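Local atomic coordinates of lipoate-protein ligase 1 (Plasmodium falciparum, PDB entry 5T8U), a protein that belongs to the lipoate-protein ligase family, joining a catalytic domain of the LplA/LipB type to a smaller C-terminal domain, and holds lipoic acid in this model. Residues F24-S27 against L28-F31; Q71-W74 against S75-L79; I115-S118 against S119-I123; K175-L178 against N179-T183; E352-S355 against W356-E360. All blocks are in the same frame, centred on the assembly; numbering follows the deposited sequence.

How the contacts relate
Each contact is local, within its own continuous stretch, but the chemistry follows depth. Contact 1 is the core case: seven of its eight touching residues are buried, and its polar ends bond to other elements of the catalytic domain. Contacts 2 and 3 are partly buried helix starts; asparagine side chains lead both, as a true cap in contact 2 and as a doubtful amide pair in contact 3. Contact 4 lies at the surface, where a weakly bonded turn carries aliphatic packing. It touches contact 2, with Asn78 N 2.9 Å from Tyr181 O, a probable hydrogen bond. Contact 5, in the C-terminal region, is partly buried and pairs a tryptophan with the terminal glutamate.

Contact 1 of 5, residues F24-S27 against L28-F31; sequences FNLS and LENF
Phe24, Asn25, Leu26 and Ser27 each present a carbonyl oxygen to the amide four residues on, with N-H...O angles from 148° to 168°, which identifies the span as regular alpha-helix. The four bonds are alike in length: Phe24 O to Leu28 N, Asn25 O to Glu29 N, Leu26 O to Asn30 N and Ser27 O to Phe31 N are each 2.9 Å. On one flank, the Leu28 methyl CD1 meets the Phe24 ring obliquely, 3.8 Å from CE2. Phe24 holds CG anti to the backbone N (chi1 -166°), which sets the ring on the side from which Leu28 CG also approaches Phe24 O, at 3.6 Å. Asn25 contributes OD1 at 3.8 Å from Leu28 CD1, while its amide is fixed from elsewhere, by Ser17 through OD1 and by Asn61 and Asn19 through ND2. On another flank Leu26 and Glu29 run side by side, pointing the same way, and Leu26 CD2 lies 3.5 Å from Glu29 OE1. The other carboxylate oxygen, OE2, bonds to Thr109 OG1, and Ser27 OG turns back to His23 O. Trp59 packs on Asn25, Leu26 and Glu29, whereas helix 256-266 touches Ser27, Leu28 and Asn30. Such burial on several flanks marks helix 22-34 as a core helix of the catalytic domain, with the Leu26 side chain about 5 Å from the bound lipoic acid.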
loop_
_atom_site.group_PDB
_atom_site.type_symbol
_atom_site.label_atom_id
_atom_site.label_comp_id
_atom_site.label_asym_id
_atom_site.label_seq_id
_atom_site.Cartn_x
_atom_site.Cartn_y
_atom_site.Cartn_z
ATOM N N PHE A 24 13.744 -4.477 2.262
ATOM C CA PHE A 24 14.602 -3.631 1.442
ATOM C C PHE A 24 13.779 -2.830 0.441
ATOM O O PHE A 24 13.916 -1.603 0.342
ATOM C CB PHE A 24 15.640 -4.495 0.722
ATOM C CG PHE A 24 16.767 -3.713 0.118
ATOM C CD1 PHE A 24 17.912 -3.447 0.850
ATOM C CD2 PHE A 24 16.683 -3.242 -1.181
ATOM C CE1 PHE A 24 18.951 -2.728 0.299
ATOM C CE2 PHE A 24 17.721 -2.521 -1.739
ATOM C CZ PHE A 24 18.856 -2.263 -0.997
ATOM N N ASN A 25 12.906 -3.510 -0.305
ATOM C CA ASN A 25 12.106 -2.827 -1.318
ATOM C C ASN A 25 11.110 -1.864 -0.685
ATOM O O ASN A 25 10.832 -0.798 -1.244
ATOM C CB ASN A 25 11.377 -3.845 -2.192
ATOM C CG ASN A 25 12.324 -4.663 -3.044
ATOM O OD1 ASN A 25 13.390 -4.188 -3.433
ATOM N ND2 ASN A 25 11.936 -5.898 -3.344
ATOM N N LEU A 26 10.546 -2.225 0.470
ATOM C CA LEU A 26 9.682 -1.287 1.179
ATOM C C LEU A 26 10.457 -0.054 1.626
ATOM O O LEU A 26 9.915 1.058 1.617
ATOM C CB LEU A 26 9.026 -1.973 2.378
ATOM C CG LEU A 26 7.866 -2.922 2.063
ATOM C CD1 LEU A 26 7.495 -3.736 3.292
ATOM C CD2 LEU A 26 6.652 -2.158 1.554
ATOM N N SER A 27 11.725 -0.227 2.009
ATOM C CA SER A 27 12.553 0.924 2.355
ATOM C C SER A 27 12.814 1.794 1.131
ATOM O O SER A 27 12.795 3.027 1.224
ATOM C CB SER A 27 13.868 0.455 2.975
ATOM O OG SER A 27 13.627 -0.373 4.099
ATOM N N LEU A 28 13.066 1.172 -0.024
ATOM C CA LEU A 28 13.187 1.933 -1.264
ATOM C C LEU A 28 11.919 2.733 -1.534
ATOM O O LEU A 28 11.973 3.940 -1.795
ATOM C CB LEU A 28 13.479 0.991 -2.433
ATOM C CG LEU A 28 14.881 0.385 -2.514
ATOM C CD1 LEU A 28 14.916 -0.716 -3.562
ATOM C CD2 LEU A 28 15.921 1.452 -2.829
ATOM N N GLU A 29 10.764 2.067 -1.479
ATOM C CA GLU A 29 9.488 2.733 -1.718
ATOM C C GLU A 29 9.309 3.932 -0.793
ATOM O O GLU A 29 8.974 5.037 -1.239
ATOM C CB GLU A 29 8.354 1.727 -1.525
ATOM C CG GLU A 29 6.974 2.253 -1.848
ATOM C CD GLU A 29 5.891 1.242 -1.530
ATOM O OE1 GLU A 29 5.959 0.618 -0.450
ATOM O OE2 GLU A 29 4.981 1.062 -2.364
ATOM N N ASN A 30 9.529 3.728 0.509
ATOM C CA ASN A 30 9.370 4.821 1.461
ATOM C C ASN A 30 10.361 5.944 1.190
ATOM O O ASN A 30 10.042 7.119 1.405
ATOM C CB ASN A 30 9.534 4.303 2.888
ATOM C CG ASN A 30 9.035 5.290 3.925
ATOM O OD1 ASN A 30 8.149 6.098 3.651
ATOM N ND2 ASN A 30 9.606 5.231 5.122
ATOM N N PHE A 31 11.565 5.608 0.721
ATOM C CA PHE A 31 12.544 6.646 0.413
ATOM C C PHE A 31 12.120 7.451 -0.807
ATOM O O PHE A 31 12.347 8.664 -0.868
ATOM C CB PHE A 31 13.921 6.023 0.192
ATOM C CG PHE A 31 15.031 7.031 0.099
ATOM C CD1 PHE A 31 15.804 7.333 1.206
ATOM C CD2 PHE A 31 15.292 7.684 -1.094
ATOM C CE1 PHE A 31 16.821 8.262 1.125
ATOM C CE2 PHE A 31 16.307 8.614 -1.180
ATOM C CZ PHE A 31 17.072 8.904 -0.070
#

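Contact 2 of 5, residues Q71-W74 against S75-L79; sequences QNIW and SECNL
Asn72 and Ser75 carry the polar part of this contact. Asn72 OD1 accepts two bonds from the same residue: Ser75 N reaches it in its carbonyl plane at 2.8 Å, though with a bent N-H...O line, and Ser75 OG at 2.9 Å from OD1 arrives 55° out of that plane. Keeping CG anti to the backbone N (chi1 173°) brings the Asn72 amide over the start of the turn. The backbone adds a regular bond from Cys77 N to Ile73 O of 3.0 Å, whereas Ser75 N and Glu76 N make weak bonds to Asn72 O.

Apolar contact centres on the forked end of Leu79. Its CD2 lies 3.6 Å from Ile73 CD1, the two side chains crossing at about a right angle, and its CD1 approaches Trp74 CZ3 obliquely at 3.3 Å. Cys77 SG also meets Ile73 CG1, at 3.9 Å.

Gln71 and Glu76 make a polar side-chain contact, not a bond: they cross roughly perpendicularly, Gln71 NE2 lying 3.4 Å from Glu76 CD, with amide and carboxylate planes 23° apart. Two bonds onto one asparagine oxygen, from the amide three residues on and its hydroxyl, make this an asparagine N-cap opening the short helix 73-76 of the catalytic domain.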
loop_
_atom_site.group_PDB
_atom_site.type_symbol
_atom_site.label_atom_id
_atom_site.label_comp_id
_atom_site.label_asym_id
_atom_site.label_seq_id
_atom_site.Cartn_x
_atom_site.Cartn_y
_atom_site.Cartn_z
ATOM N N GLN A 71 -3.285 -3.325 11.024
ATOM C CA GLN A 71 -3.796 -4.667 11.252
ATOM C C GLN A 71 -3.119 -5.313 12.457
ATOM O O GLN A 71 -2.009 -4.949 12.853
ATOM C CB GLN A 71 -3.590 -5.535 10.011
ATOM C CG GLN A 71 -4.784 -5.586 9.078
ATOM C CD GLN A 71 -4.662 -6.688 8.045
ATOM O OE1 GLN A 71 -3.661 -6.779 7.335
ATOM N NE2 GLN A 71 -5.680 -7.537 7.960
ATOM N N ASN A 72 -3.813 -6.286 13.043
ATOM C CA ASN A 72 -3.300 -7.063 14.164
ATOM C C ASN A 72 -2.682 -8.345 13.621
ATOM O O ASN A 72 -3.370 -9.148 12.983
ATOM C CB ASN A 72 -4.413 -7.376 15.164
ATOM C CG ASN A 72 -3.967 -8.327 16.258
ATOM O OD1 ASN A 72 -3.926 -9.542 16.059
ATOM N ND2 ASN A 72 -3.641 -7.782 17.424
ATOM N N ILE A 73 -1.386 -8.536 13.879
ATOM C CA ILE A 73 -0.666 -9.657 13.279
ATOM C C ILE A 73 -1.233 -10.985 13.765
ATOM O O ILE A 73 -1.302 -11.961 13.007
ATOM C CB ILE A 73 0.841 -9.541 13.578
ATOM C CG1 ILE A 73 1.614 -10.616 12.812
ATOM C CG2 ILE A 73 1.102 -9.651 15.080
ATOM C CD1 ILE A 73 3.121 -10.462 12.875
ATOM N N TRP A 74 -1.659 -11.044 15.028
ATOM C CA TRP A 74 -2.063 -12.313 15.623
ATOM C C TRP A 74 -3.390 -12.821 15.076
ATOM O O TRP A 74 -3.638 -14.030 15.115
ATOM C CB TRP A 74 -2.150 -12.173 17.142
ATOM C CG TRP A 74 -0.937 -11.536 17.733
ATOM C CD1 TRP A 74 -0.758 -10.212 18.007
ATOM C CD2 TRP A 74 0.276 -12.194 18.111
ATOM N NE1 TRP A 74 0.492 -10.005 18.537
ATOM C CE2 TRP A 74 1.146 -11.205 18.611
ATOM C CE3 TRP A 74 0.711 -13.522 18.076
ATOM C CZ2 TRP A 74 2.424 -11.503 19.075
ATOM C CZ3 TRP A 74 1.979 -13.816 18.539
ATOM C CH2 TRP A 74 2.820 -12.812 19.028
ATOM N N SER A 75 -4.243 -11.931 14.574
ATOM C CA SER A 75 -5.541 -12.330 14.044
ATOM C C SER A 75 -5.475 -12.779 12.591
ATOM O O SER A 75 -6.256 -13.648 12.184
ATOM C CB SER A 75 -6.537 -11.173 14.162
ATOM O OG SER A 75 -6.559 -10.647 15.478
ATOM N N GLU A 76 -4.564 -12.211 11.802
ATOM C CA GLU A 76 -4.488 -12.511 10.378
ATOM C C GLU A 76 -3.489 -13.611 10.056
ATOM O O GLU A 76 -3.694 -14.360 9.094
ATOM C CB GLU A 76 -4.105 -11.252 9.592
ATOM C CG GLU A 76 -4.735 -9.970 10.110
ATOM C CD GLU A 76 -6.249 -10.026 10.145
ATOM O OE1 GLU A 76 -6.828 -10.908 9.476
ATOM O OE2 GLU A 76 -6.859 -9.189 10.843
ATOM N N CYS A 77 -2.415 -13.727 10.832
ATOM C CA CYS A 77 -1.309 -14.616 10.514
ATOM C C CYS A 77 -1.282 -15.806 11.463
ATOM O O CYS A 77 -1.570 -15.670 12.656
ATOM C CB CYS A 77 0.027 -13.870 10.594
ATOM S SG CYS A 77 0.056 -12.293 9.712
ATOM N N ASN A 78 -0.936 -16.975 10.920
ATOM C CA ASN A 78 -0.636 -18.159 11.722
ATOM C C ASN A 78 0.886 -18.256 11.809
ATOM O O ASN A 78 1.539 -18.999 11.077
ATOM C CB ASN A 78 -1.268 -19.407 11.112
ATOM C CG ASN A 78 -0.991 -20.657 11.922
ATOM O OD1 ASN A 78 -0.375 -21.603 11.434
ATOM N ND2 ASN A 78 -1.439 -20.662 13.173
ATOM N N LEU A 79 1.447 -17.479 12.738
ATOM C CA LEU A 79 2.889 -17.254 12.776
ATOM C C LEU A 79 3.673 -18.558 12.829
ATOM O O LEU A 79 4.770 -18.654 12.268
ATOM C CB LEU A 79 3.240 -16.378 13.979
ATOM C CG LEU A 79 2.566 -15.006 14.015
ATOM C CD1 LEU A 79 2.712 -14.382 15.390
ATOM C CD2 LEU A 79 3.150 -14.096 12.948
#

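Contact 3 of 5, residues I115-S118 against S119-I123; sequences INTS and SNFLI
Thr117 and Phe121 meet side by side, pointing the same way, with the methyl CG2 of Thr117 3.4 Å from Phe121 CE2. Standing anti to the backbone N of Thr117, that methyl is carried beside the carbonyl carbon and so along the phenylalanine. Thr117's own carbonyl oxygen also lies close, Thr117 O being 3.4 Å from Phe121 CD2 in an oblique approach to the ring. The second touching pair is polar: Asn116 ND2 donates to Asn120 OD1, approaching 39° out of the acceptor's carbonyl plane, while the two amide planes are turned 56° apart. Its modelled length of 2.5 Å from ND2 to OD1 is unusually short and therefore doubtful. Ser119 sits next to this pair, its CB 3.2 Å from Asn116 ND2.

The backbone sets these spacings. Phe121 N bonds to Thr117 O at 2.9 Å with a nearly straight N-H...O angle of 173°, and Leu122 N bonds to Ser118 O at 2.9 Å, so the side chains four residues apart fall on the same flank. Beyond the segments, the His165 ring meets that of Phe121. Strand 150-159 touches the aromatic side through Ser154 on Phe121 and Phe156 on Thr117. As modelled, Asn120 ND2 would donate to His165 ND1, consistent with an acceptor there, and this bond links the start of helix 117-132 to strand 162-170.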
loop_
_atom_site.group_PDB
_atom_site.type_symbol
_atom_site.label_atom_id
_atom_site.label_comp_id
_atom_site.label_asym_id
_atom_site.label_seq_id
_atom_site.Cartn_x
_atom_site.Cartn_y
_atom_site.Cartn_z
ATOM N N ILE A 115 -3.697 12.793 -6.822
ATOM C CA ILE A 115 -4.275 11.456 -6.829
ATOM C C ILE A 115 -4.473 11.009 -8.269
ATOM O O ILE A 115 -5.017 11.746 -9.101
ATOM C CB ILE A 115 -5.591 11.430 -6.035
ATOM C CG1 ILE A 115 -5.319 11.773 -4.566
ATOM C CG2 ILE A 115 -6.249 10.054 -6.144
ATOM C CD1 ILE A 115 -6.555 11.809 -3.683
ATOM N N ASN A 116 -4.029 9.786 -8.568
ATOM C CA ASN A 116 -4.006 9.282 -9.936
ATOM C C ASN A 116 -4.441 7.821 -9.990
ATOM O O ASN A 116 -4.038 7.082 -10.897
ATOM C CB ASN A 116 -2.607 9.442 -10.543
ATOM C CG ASN A 116 -2.630 9.524 -12.057
ATOM O OD1 ASN A 116 -3.133 10.491 -12.630
ATOM N ND2 ASN A 116 -2.067 8.515 -12.714
ATOM N N THR A 117 -5.266 7.395 -9.032
ATOM C CA THR A 117 -5.683 5.999 -8.944
ATOM C C THR A 117 -6.290 5.513 -10.257
ATOM O O THR A 117 -5.784 4.576 -10.889
ATOM C CB THR A 117 -6.689 5.838 -7.800
ATOM O OG1 THR A 117 -6.113 6.326 -6.582
ATOM C CG2 THR A 117 -7.079 4.379 -7.622
ATOM N N SER A 118 -7.393 6.139 -10.673
ATOM C CA SER A 118 -8.105 5.691 -11.864
ATOM C C SER A 118 -7.173 5.613 -13.068
ATOM O O SER A 118 -7.176 4.622 -13.806
ATOM C CB SER A 118 -9.280 6.627 -12.149
ATOM O OG SER A 118 -10.196 6.633 -11.066
ATOM N N SER A 119 -6.361 6.651 -13.280
ATOM C CA SER A 119 -5.449 6.649 -14.421
ATOM C C SER A 119 -4.460 5.494 -14.336
ATOM O O SER A 119 -4.211 4.810 -15.335
ATOM C CB SER A 119 -4.712 7.985 -14.510
ATOM O OG SER A 119 -5.550 8.992 -15.051
ATOM N N ASN A 120 -3.883 5.259 -13.155
ATOM C CA ASN A 120 -2.972 4.130 -12.988
ATOM C C ASN A 120 -3.651 2.823 -13.381
ATOM O O ASN A 120 -3.116 2.038 -14.179
ATOM C CB ASN A 120 -2.480 4.068 -11.540
ATOM C CG ASN A 120 -1.787 5.346 -11.100
ATOM O OD1 ASN A 120 -1.419 6.183 -11.924
ATOM N ND2 ASN A 120 -1.602 5.500 -9.795
ATOM N N PHE A 121 -4.847 2.579 -12.836
ATOM C CA PHE A 121 -5.590 1.379 -13.204
ATOM C C PHE A 121 -5.861 1.326 -14.701
ATOM O O PHE A 121 -5.953 0.236 -15.275
ATOM C CB PHE A 121 -6.907 1.310 -12.428
ATOM C CG PHE A 121 -6.761 0.790 -11.024
ATOM C CD1 PHE A 121 -6.285 -0.490 -10.795
ATOM C CD2 PHE A 121 -7.119 1.570 -9.936
ATOM C CE1 PHE A 121 -6.153 -0.979 -9.508
ATOM C CE2 PHE A 121 -6.992 1.086 -8.643
ATOM C CZ PHE A 121 -6.508 -0.190 -8.430
ATOM N N LEU A 122 -5.993 2.483 -15.353
ATOM C CA LEU A 122 -6.196 2.486 -16.799
ATOM C C LEU A 122 -4.919 2.094 -17.533
ATOM O O LEU A 122 -4.975 1.418 -18.565
ATOM C CB LEU A 122 -6.679 3.859 -17.267
ATOM C CG LEU A 122 -6.907 3.995 -18.778
ATOM C CD1 LEU A 122 -7.925 2.977 -19.275
ATOM C CD2 LEU A 122 -7.346 5.406 -19.137
ATOM N N ILE A 123 -3.761 2.518 -17.026
ATOM C CA ILE A 123 -2.497 2.074 -17.604
ATOM C C ILE A 123 -2.383 0.560 -17.501
ATOM O O ILE A 123 -2.010 -0.118 -18.468
ATOM C CB ILE A 123 -1.313 2.783 -16.919
ATOM C CG1 ILE A 123 -1.360 4.287 -17.201
ATOM C CG2 ILE A 123 0.022 2.194 -17.391
ATOM C CD1 ILE A 123 -0.358 5.099 -16.402
#

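Contact 4 of 5, residues K175-L178 against N179-T183; sequences KNIL and NKYLT
This is a surface contact in which Ile177 packs on Lys180 and Tyr181, at the entry to the short, weakly bonded helix 178-181 that follows strand 162-170. Ile177 CD1 rests against the methylenes of the straight lysine chain, 3.5 Å from Lys180 CD and equally near CE; Lys180 NZ, 3.4 Å from CD1, merely touches the methyl without a bond. The other neighbour is met by the preceding carbon, Ile177 CG1, which is 4.0 Å from Tyr181 CE1. Holding CG1 anti to the backbone N (chi1 -159°) carries CG1 and CD1 to cross both side chains obliquely. Ile177 O lies over one face of the Tyr181 ring, 4.1 Å above its plane and displaced toward the rim.

In the backbone, Lys180 N reaches Ile177 O at 2.9 Å, an i to i+3 bond with the donor above the carbonyl plane. Leu178 O accepts twice, from Tyr181 N at 2.9 Å and from Leu182 N at 3.2 Å. Leu182 then forms the centre of an inverse gamma turn. Tyr100 of strand 99-101 touches Ile177 and Leu178, and its ring meets that of Tyr181. The tyrosine is gripped at both ends, its hydroxyl by Asp85 and its amide by Leu178 O, while Lys180 lays its hydrocarbon chain along Ile177 and itself stays exposed.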
loop_
_atom_site.group_PDB
_atom_site.type_symbol
_atom_site.label_atom_id
_atom_site.label_comp_id
_atom_site.label_asym_id
_atom_site.label_seq_id
_atom_site.Cartn_x
_atom_site.Cartn_y
_atom_site.Cartn_z
ATOM N N LYS A 175 -0.847 -20.175 -5.320
ATOM C CA LYS A 175 -2.162 -19.831 -4.787
ATOM C C LYS A 175 -2.538 -20.685 -3.582
ATOM O O LYS A 175 -3.123 -20.177 -2.619
ATOM C CB LYS A 175 -3.222 -19.976 -5.879
ATOM C CG LYS A 175 -4.642 -19.733 -5.390
ATOM C CD LYS A 175 -5.665 -19.989 -6.483
ATOM C CE LYS A 175 -7.082 -19.820 -5.958
ATOM N NZ LYS A 175 -8.104 -20.084 -7.009
ATOM N N ASN A 176 -2.223 -21.982 -3.615
ATOM C CA ASN A 176 -2.680 -22.878 -2.557
ATOM C C ASN A 176 -1.953 -22.631 -1.242
ATOM O O ASN A 176 -2.543 -22.813 -0.170
ATOM C CB ASN A 176 -2.502 -24.333 -2.991
ATOM C CG ASN A 176 -3.531 -24.765 -4.021
ATOM O OD1 ASN A 176 -4.611 -24.182 -4.120
ATOM N ND2 ASN A 176 -3.203 -25.796 -4.789
ATOM N N ILE A 177 -0.685 -22.217 -1.294
ATOM C CA ILE A 177 0.106 -22.072 -0.078
ATOM C C ILE A 177 -0.451 -20.986 0.834
ATOM O O ILE A 177 -0.195 -21.003 2.043
ATOM C CB ILE A 177 1.582 -21.790 -0.441
ATOM C CG1 ILE A 177 2.504 -22.145 0.727
ATOM C CG2 ILE A 177 1.787 -20.335 -0.859
ATOM C CD1 ILE A 177 2.807 -23.625 0.825
ATOM N N LEU A 178 -1.222 -20.045 0.283
ATOM C CA LEU A 178 -1.684 -18.895 1.055
ATOM C C LEU A 178 -2.347 -19.322 2.360
ATOM O O LEU A 178 -2.041 -18.786 3.431
ATOM C CB LEU A 178 -2.657 -18.066 0.216
ATOM C CG LEU A 178 -2.141 -17.570 -1.136
ATOM C CD1 LEU A 178 -3.229 -16.810 -1.876
ATOM C CD2 LEU A 178 -0.927 -16.692 -0.943
ATOM N N ASN A 179 -3.260 -20.291 2.287
ATOM C CA ASN A 179 -4.037 -20.682 3.458
ATOM C C ASN A 179 -3.177 -21.213 4.598
ATOM O O ASN A 179 -3.697 -21.390 5.705
ATOM C CB ASN A 179 -5.079 -21.728 3.059
ATOM C CG ASN A 179 -6.231 -21.132 2.270
ATOM O OD1 ASN A 179 -6.740 -20.063 2.608
ATOM N ND2 ASN A 179 -6.639 -21.816 1.209
ATOM N N LYS A 180 -1.888 -21.475 4.366
ATOM C CA LYS A 180 -1.015 -21.888 5.459
ATOM C C LYS A 180 -0.633 -20.722 6.361
ATOM O O LYS A 180 -0.395 -20.923 7.558
ATOM C CB LYS A 180 0.259 -22.534 4.914
ATOM C CG LYS A 180 0.062 -23.894 4.268
ATOM C CD LYS A 180 1.404 -24.501 3.890
ATOM C CE LYS A 180 1.245 -25.806 3.128
ATOM N NZ LYS A 180 2.564 -26.379 2.734
ATOM N N TYR A 181 -0.574 -19.509 5.816
ATOM C CA TYR A 181 -0.030 -18.353 6.519
ATOM C C TYR A 181 -1.086 -17.352 6.955
ATOM O O TYR A 181 -0.956 -16.755 8.026
ATOM C CB TYR A 181 0.997 -17.646 5.625
ATOM C CG TYR A 181 2.038 -18.583 5.052
ATOM C CD1 TYR A 181 2.542 -18.395 3.772
ATOM C CD2 TYR A 181 2.513 -19.659 5.791
ATOM C CE1 TYR A 181 3.490 -19.251 3.244
ATOM C CE2 TYR A 181 3.461 -20.519 5.272
ATOM C CZ TYR A 181 3.947 -20.311 3.999
ATOM O OH TYR A 181 4.891 -21.168 3.481
ATOM N N LEU A 182 -2.135 -17.151 6.155
ATOM C CA LEU A 182 -3.182 -16.182 6.478
ATOM C C LEU A 182 -4.181 -16.832 7.436
ATOM O O LEU A 182 -5.308 -17.184 7.082
ATOM C CB LEU A 182 -3.852 -15.684 5.205
ATOM C CG LEU A 182 -2.886 -15.244 4.099
ATOM C CD1 LEU A 182 -3.647 -14.806 2.856
ATOM C CD2 LEU A 182 -1.963 -14.131 4.580
ATOM N N THR A 183 -3.734 -16.980 8.682
ATOM C CA THR A 183 -4.480 -17.669 9.736
ATOM C C THR A 183 -5.229 -18.884 9.196
ATOM O O THR A 183 -4.632 -19.770 8.583
ATOM C CB THR A 183 -5.480 -16.720 10.447
ATOM O OG1 THR A 183 -5.902 -17.310 11.682
ATOM C CG2 THR A 183 -6.707 -16.435 9.584
#

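Contact 5 of 5, residues E352-S355 against W356-E360; sequences EVRS and WILQE
Trp356, Arg354 and Ser355 have most surface buried where the last turn of helix 347-357 gives way to the chain terminus. Trp356 is gripped through its amide by Glu352 O, 2.9 Å from Trp356 N at a bent N-H...O angle of 133°, and a weak second bond goes to Val353 O. Its CB touches Val353 O at 3.2 Å, and the same oxygen lies at the edge of the indole, near its plane. With CG anti to the backbone N (chi1 169°), the ring swings toward strand 280-286, meeting Phe286 edge-to-face and touching Ile282 and Lys284. The indole NE1 donates to Glu360 OE2 at 2.8 Å. That oxygen is met from 37° above the carboxylate plane, and it is itself tilted from the ring plane.

Arg354 bonds through its carbonyl, Arg354 O being 2.9 Å from Leu358 N. Its first torsion is off the staggered positions; beyond it the arm stretches out from CG to NE and meets the leucine obliquely, with NH2 3.2 Å from Leu358 CD1. Ser336 and Phe339 of helix 332-341 also lie against the arginine.

Ser355 O lies against the amide carbon of Gln359, 3.3 Å from CD, without a hydrogen bond. Beside these three, Val353 CG1 and Ile357 CD1 are 4.3 Å apart, both residues also packing on strand 289-297. A type I beta turn, closed by Glu360 N on Ile357 O at 2.8 Å, brings the last residue back to the tryptophan. The indole N-H of the buried Trp356 thus finds its acceptor on the exposed terminal glutamate, whose charge may favour the bond although its geometry is bent.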
loop_
_atom_site.group_PDB
_atom_site.type_symbol
_atom_site.label_atom_id
_atom_site.label_comp_id
_atom_site.label_asym_id
_atom_site.label_seq_id
_atom_site.Cartn_x
_atom_site.Cartn_y
_atom_site.Cartn_z
ATOM N N GLU A 352 -20.885 7.184 9.397
ATOM C CA GLU A 352 -21.275 5.812 9.711
ATOM C C GLU A 352 -20.554 5.305 10.957
ATOM O O GLU A 352 -21.168 4.671 11.826
ATOM C CB GLU A 352 -20.989 4.906 8.513
ATOM C CG GLU A 352 -21.604 3.523 8.616
ATOM C CD GLU A 352 -21.408 2.704 7.354
ATOM O OE1 GLU A 352 -20.516 3.051 6.552
ATOM O OE2 GLU A 352 -22.150 1.717 7.163
ATOM N N VAL A 353 -19.255 5.587 11.070
ATOM C CA VAL A 353 -18.482 5.083 12.202
ATOM C C VAL A 353 -18.969 5.705 13.506
ATOM O O VAL A 353 -19.129 5.008 14.514
ATOM C CB VAL A 353 -16.978 5.330 11.975
ATOM C CG1 VAL A 353 -16.170 4.996 13.230
ATOM C CG2 VAL A 353 -16.481 4.491 10.805
ATOM N N ARG A 354 -19.209 7.019 13.517
ATOM C CA ARG A 354 -19.716 7.652 14.733
ATOM C C ARG A 354 -21.099 7.115 15.080
ATOM O O ARG A 354 -21.388 6.825 16.247
ATOM C CB ARG A 354 -19.744 9.177 14.573
ATOM C CG ARG A 354 -21.135 9.795 14.421
ATOM C CD ARG A 354 -21.066 11.308 14.303
ATOM N NE ARG A 354 -22.384 11.885 14.046
ATOM C CZ ARG A 354 -23.284 12.166 14.984
ATOM N NH1 ARG A 354 -24.455 12.685 14.642
ATOM N NH2 ARG A 354 -23.023 11.930 16.263
ATOM N N SER A 355 -21.965 6.971 14.073
ATOM C CA SER A 355 -23.268 6.363 14.298
ATOM C C SER A 355 -23.130 4.969 14.892
ATOM O O SER A 355 -24.032 4.504 15.599
ATOM C CB SER A 355 -24.053 6.312 12.989
ATOM O OG SER A 355 -25.252 5.574 13.144
ATOM N N TRP A 356 -22.015 4.288 14.620
ATOM C CA TRP A 356 -21.770 2.994 15.248
ATOM C C TRP A 356 -21.309 3.152 16.694
ATOM O O TRP A 356 -21.787 2.444 17.586
ATOM C CB TRP A 356 -20.732 2.207 14.449
ATOM C CG TRP A 356 -20.244 0.998 15.180
ATOM C CD1 TRP A 356 -21.006 -0.014 15.680
ATOM C CD2 TRP A 356 -18.885 0.673 15.497
ATOM N NE1 TRP A 356 -20.210 -0.951 16.290
ATOM C CE2 TRP A 356 -18.902 -0.552 16.192
ATOM C CE3 TRP A 356 -17.656 1.298 15.261
ATOM C CZ2 TRP A 356 -17.740 -1.166 16.652
ATOM C CZ3 TRP A 356 -16.501 0.685 15.720
ATOM C CH2 TRP A 356 -16.553 -0.533 16.406
ATOM N N ILE A 357 -20.377 4.075 16.943
ATOM C CA ILE A 357 -19.802 4.213 18.279
ATOM C C ILE A 357 -20.861 4.662 19.274
ATOM O O ILE A 357 -20.886 4.204 20.422
ATOM C CB ILE A 357 -18.601 5.178 18.248
ATOM C CG1 ILE A 357 -17.401 4.482 17.596
ATOM C CG2 ILE A 357 -18.250 5.666 19.663
ATOM C CD1 ILE A 357 -16.154 5.330 17.499
ATOM N N LEU A 358 -21.752 5.563 18.858
ATOM C CA LEU A 358 -22.784 6.038 19.775
ATOM C C LEU A 358 -23.758 4.944 20.191
ATOM O O LEU A 358 -24.649 5.215 21.002
ATOM C CB LEU A 358 -23.553 7.201 19.149
ATOM C CG LEU A 358 -22.734 8.445 18.791
ATOM C CD1 LEU A 358 -23.659 9.568 18.366
ATOM C CD2 LEU A 358 -21.844 8.900 19.945
ATOM N N GLN A 359 -23.621 3.729 19.665
ATOM C CA GLN A 359 -24.425 2.594 20.099
ATOM C C GLN A 359 -23.619 1.594 20.920
ATOM O O GLN A 359 -24.140 0.529 21.266
ATOM C CB GLN A 359 -25.054 1.912 18.885
ATOM C CG GLN A 359 -26.103 2.773 18.202
ATOM C CD GLN A 359 -26.344 2.385 16.758
ATOM O OE1 GLN A 359 -25.681 1.498 16.218
ATOM N NE2 GLN A 359 -27.295 3.057 16.121
ATOM N N GLU A 360 -22.367 1.915 21.240
ATOM C CA GLU A 360 -21.534 1.092 22.116
ATOM C C GLU A 360 -20.123 1.663 22.193
ATOM O O GLU A 360 -19.634 1.995 23.272
ATOM C CB GLU A 360 -21.478 -0.358 21.633
ATOM C CG GLU A 360 -21.139 -0.515 20.164
ATOM C CD GLU A 360 -21.287 -1.946 19.694
ATOM O OE1 GLU A 360 -22.115 -2.678 20.277
ATOM O OE2 GLU A 360 -20.574 -2.343 18.748
#